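Local structure of DNA processing protein DprA (Streptococcus pneumoniae, 3UQZ) at residues 6-11 against 19-24. The protein binds single-stranded DNA cooperatively, shields it from nucleases and helps load RecA onto it during natural transformation. Residues are numbered along the deposited sequence; the frame is centred on the assembly and turned at random.
Sequences YEIYKL and QQILKV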
loop_
_atom_site.group_PDB
_atom_site.type_symbol
_atom_site.label_atom_id
_atom_site.label_comp_id
_atom_site.label_asym_id
_atom_site.label_seq_id
_atom_site.Cartn_x
_atom_site.Cartn_y
_atom_site.Cartn_z
ATOM N N TYR A 6 -46.478 -5.897 -2.812
ATOM C CA TYR A 6 -47.160 -6.049 -1.517
ATOM C C TYR A 6 -47.076 -7.504 -1.034
ATOM O O TYR A 6 -46.893 -7.741 0.164
ATOM C CB TYR A 6 -48.637 -5.588 -1.591
ATOM C CG TYR A 6 -49.432 -5.960 -0.357
ATOM C CD1 TYR A 6 -49.275 -5.261 0.835
ATOM C CD2 TYR A 6 -50.276 -7.069 -0.354
ATOM C CE1 TYR A 6 -49.942 -5.648 1.996
ATOM C CE2 TYR A 6 -50.946 -7.467 0.801
ATOM C CZ TYR A 6 -50.789 -6.745 1.969
ATOM O OH TYR A 6 -51.473 -7.122 3.096
ATOM N N GLU A 7 -47.224 -8.467 -1.968
ATOM C CA GLU A 7 -47.165 -9.889 -1.642
ATOM C C GLU A 7 -45.770 -10.299 -1.226
ATOM O O GLU A 7 -45.637 -11.064 -0.266
ATOM C CB GLU A 7 -47.719 -10.761 -2.770
ATOM C CG GLU A 7 -49.216 -10.606 -2.986
ATOM C CD GLU A 7 -50.122 -11.153 -1.900
ATOM O OE1 GLU A 7 -49.656 -11.971 -1.073
ATOM O OE2 GLU A 7 -51.312 -10.764 -1.887
ATOM N N ILE A 8 -44.731 -9.722 -1.879
ATOM C CA ILE A 8 -43.325 -9.947 -1.525
ATOM C C ILE A 8 -43.129 -9.546 -0.048
ATOM O O ILE A 8 -42.623 -10.351 0.739
ATOM C CB ILE A 8 -42.356 -9.205 -2.493
ATOM C CG1 ILE A 8 -42.341 -9.877 -3.896
ATOM C CG2 ILE A 8 -40.960 -9.150 -1.909
ATOM C CD1 ILE A 8 -41.720 -9.050 -5.050
ATOM N N TYR A 9 -43.613 -8.344 0.333
ATOM C CA TYR A 9 -43.575 -7.847 1.711
ATOM C C TYR A 9 -44.345 -8.780 2.641
ATOM O O TYR A 9 -43.826 -9.126 3.707
ATOM C CB TYR A 9 -44.130 -6.413 1.797
ATOM C CG TYR A 9 -43.924 -5.752 3.144
ATOM C CD1 TYR A 9 -42.657 -5.667 3.715
ATOM C CD2 TYR A 9 -44.994 -5.186 3.838
ATOM C CE1 TYR A 9 -42.461 -5.062 4.957
ATOM C CE2 TYR A 9 -44.807 -4.570 5.077
ATOM C CZ TYR A 9 -43.538 -4.512 5.630
ATOM O OH TYR A 9 -43.341 -3.909 6.847
ATOM N N LYS A 10 -45.562 -9.221 2.216
ATOM C CA LYS A 10 -46.404 -10.153 2.974
ATOM C C LYS A 10 -45.696 -11.508 3.214
ATOM O O LYS A 10 -45.854 -12.081 4.295
ATOM C CB LYS A 10 -47.778 -10.323 2.312
ATOM C CG LYS A 10 -48.838 -10.906 3.236
ATOM C CD LYS A 10 -50.195 -10.967 2.566
ATOM C CE LYS A 10 -51.191 -11.728 3.405
ATOM N NZ LYS A 10 -52.467 -11.920 2.684
ATOM N N LEU A 11 -44.881 -11.986 2.238
ATOM C CA LEU A 11 -44.098 -13.230 2.364
ATOM C C LEU A 11 -42.973 -13.080 3.396
ATOM O O LEU A 11 -42.720 -14.005 4.160
ATOM C CB LEU A 11 -43.534 -13.702 1.005
ATOM C CG LEU A 11 -44.542 -14.155 -0.065
ATOM C CD1 LEU A 11 -43.846 -14.445 -1.363
ATOM C CD2 LEU A 11 -45.296 -15.390 0.363
ATOM N N GLN A 19 -33.507 -14.998 0.630
ATOM C CA GLN A 19 -33.069 -16.087 -0.248
ATOM C C GLN A 19 -34.252 -16.978 -0.635
ATOM O O GLN A 19 -34.362 -17.353 -1.805
ATOM C CB GLN A 19 -31.954 -16.929 0.390
ATOM C CG GLN A 19 -30.577 -16.730 -0.241
ATOM C CD GLN A 19 -30.524 -16.924 -1.743
ATOM O OE1 GLN A 19 -31.212 -17.775 -2.328
ATOM N NE2 GLN A 19 -29.678 -16.145 -2.398
ATOM N N GLN A 20 -35.152 -17.282 0.336
ATOM C CA GLN A 20 -36.340 -18.103 0.083
ATOM C C GLN A 20 -37.278 -17.448 -0.938
ATOM O O GLN A 20 -37.746 -18.143 -1.844
ATOM C CB GLN A 20 -37.072 -18.453 1.388
ATOM C CG GLN A 20 -36.337 -19.503 2.215
ATOM C CD GLN A 20 -36.834 -19.633 3.639
ATOM O OE1 GLN A 20 -37.488 -18.739 4.204
ATOM N NE2 GLN A 20 -36.482 -20.748 4.263
ATOM N N ILE A 21 -37.503 -16.109 -0.832
ATOM C CA ILE A 21 -38.346 -15.352 -1.778
ATOM C C ILE A 21 -37.682 -15.296 -3.166
ATOM O O ILE A 21 -38.372 -15.404 -4.181
ATOM C CB ILE A 21 -38.775 -13.967 -1.221
ATOM C CG1 ILE A 21 -39.601 -14.144 0.079
ATOM C CG2 ILE A 21 -39.562 -13.153 -2.273
ATOM C CD1 ILE A 21 -39.477 -13.102 1.045
ATOM N N LEU A 22 -36.337 -15.187 -3.199
ATOM C CA LEU A 22 -35.557 -15.208 -4.431
ATOM C C LEU A 22 -35.781 -16.505 -5.212
ATOM O O LEU A 22 -35.983 -16.427 -6.418
ATOM C CB LEU A 22 -34.063 -14.982 -4.153
ATOM C CG LEU A 22 -33.533 -13.583 -4.482
ATOM C CD1 LEU A 22 -32.211 -13.329 -3.792
ATOM C CD2 LEU A 22 -33.423 -13.367 -6.002
ATOM N N LYS A 23 -35.801 -17.683 -4.527
ATOM C CA LYS A 23 -36.084 -18.993 -5.145
ATOM C C LYS A 23 -37.491 -18.996 -5.750
ATOM O O LYS A 23 -37.656 -19.433 -6.890
ATOM C CB LYS A 23 -35.977 -20.142 -4.122
ATOM C CG LYS A 23 -34.559 -20.559 -3.793
ATOM C CD LYS A 23 -34.548 -21.765 -2.870
ATOM C CE LYS A 23 -33.164 -22.026 -2.330
ATOM N NZ LYS A 23 -32.831 -21.164 -1.160
ATOM N N VAL A 24 -38.496 -18.476 -4.989
ATOM C CA VAL A 24 -39.897 -18.404 -5.407
ATOM C C VAL A 24 -40.018 -17.564 -6.675
ATOM O O VAL A 24 -40.626 -18.016 -7.646
ATOM C CB VAL A 24 -40.821 -17.899 -4.264
ATOM C CG1 VAL A 24 -42.244 -17.628 -4.753
ATOM C CG2 VAL A 24 -40.837 -18.870 -3.085
#
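I21 reaches from helix 18-28 between I8 and L11 of helix 5-13, and nearly all of the contact passes through this one side chain. Its CB is directed at the facing helix, and both arms of the branched chain are used. The longer arm goes to L11, where I21 CG1 lies 4.1 Å from L11 CB. Its end methyl, CD1, keeps the same distance from L11 CB and also comes within 4.2 Å of the backbone carbonyl oxygen I8 O, a loose approach with no hydrogen bond. The shorter arm turns to I8, the methyl I21 CG2 standing 4.3 Å from I8 CG2. Behind this lies chi1 of -61°, which places CG1 beside the backbone N and CG2 anti to it. A beta-branched residue suits the place because it offers two apolar surfaces close to its own backbone. The beta-branch of I8 likewise holds a methyl near the main chain, facing I21. L11 touches through its CB, and its longer chain carries the branched end on to I40 of helix 37-43. No hydrogen bond crosses the interface; the backbone bonds run within each helix, as in L11 N to E7 O at 2.8 Å. I8 and I21 have the closest CA atoms, 7.4 Å apart, a spacing filled by aliphatic side chains. Both helices belong to the sterile alpha motif domain, whose small helical core this pair helps to form. I40 also meets V24, while I8 packs on V93 and on L94, so that the helical domain lies against strand 94-99, next to the outermost strand 73-75 of the Rossmann-like sheet.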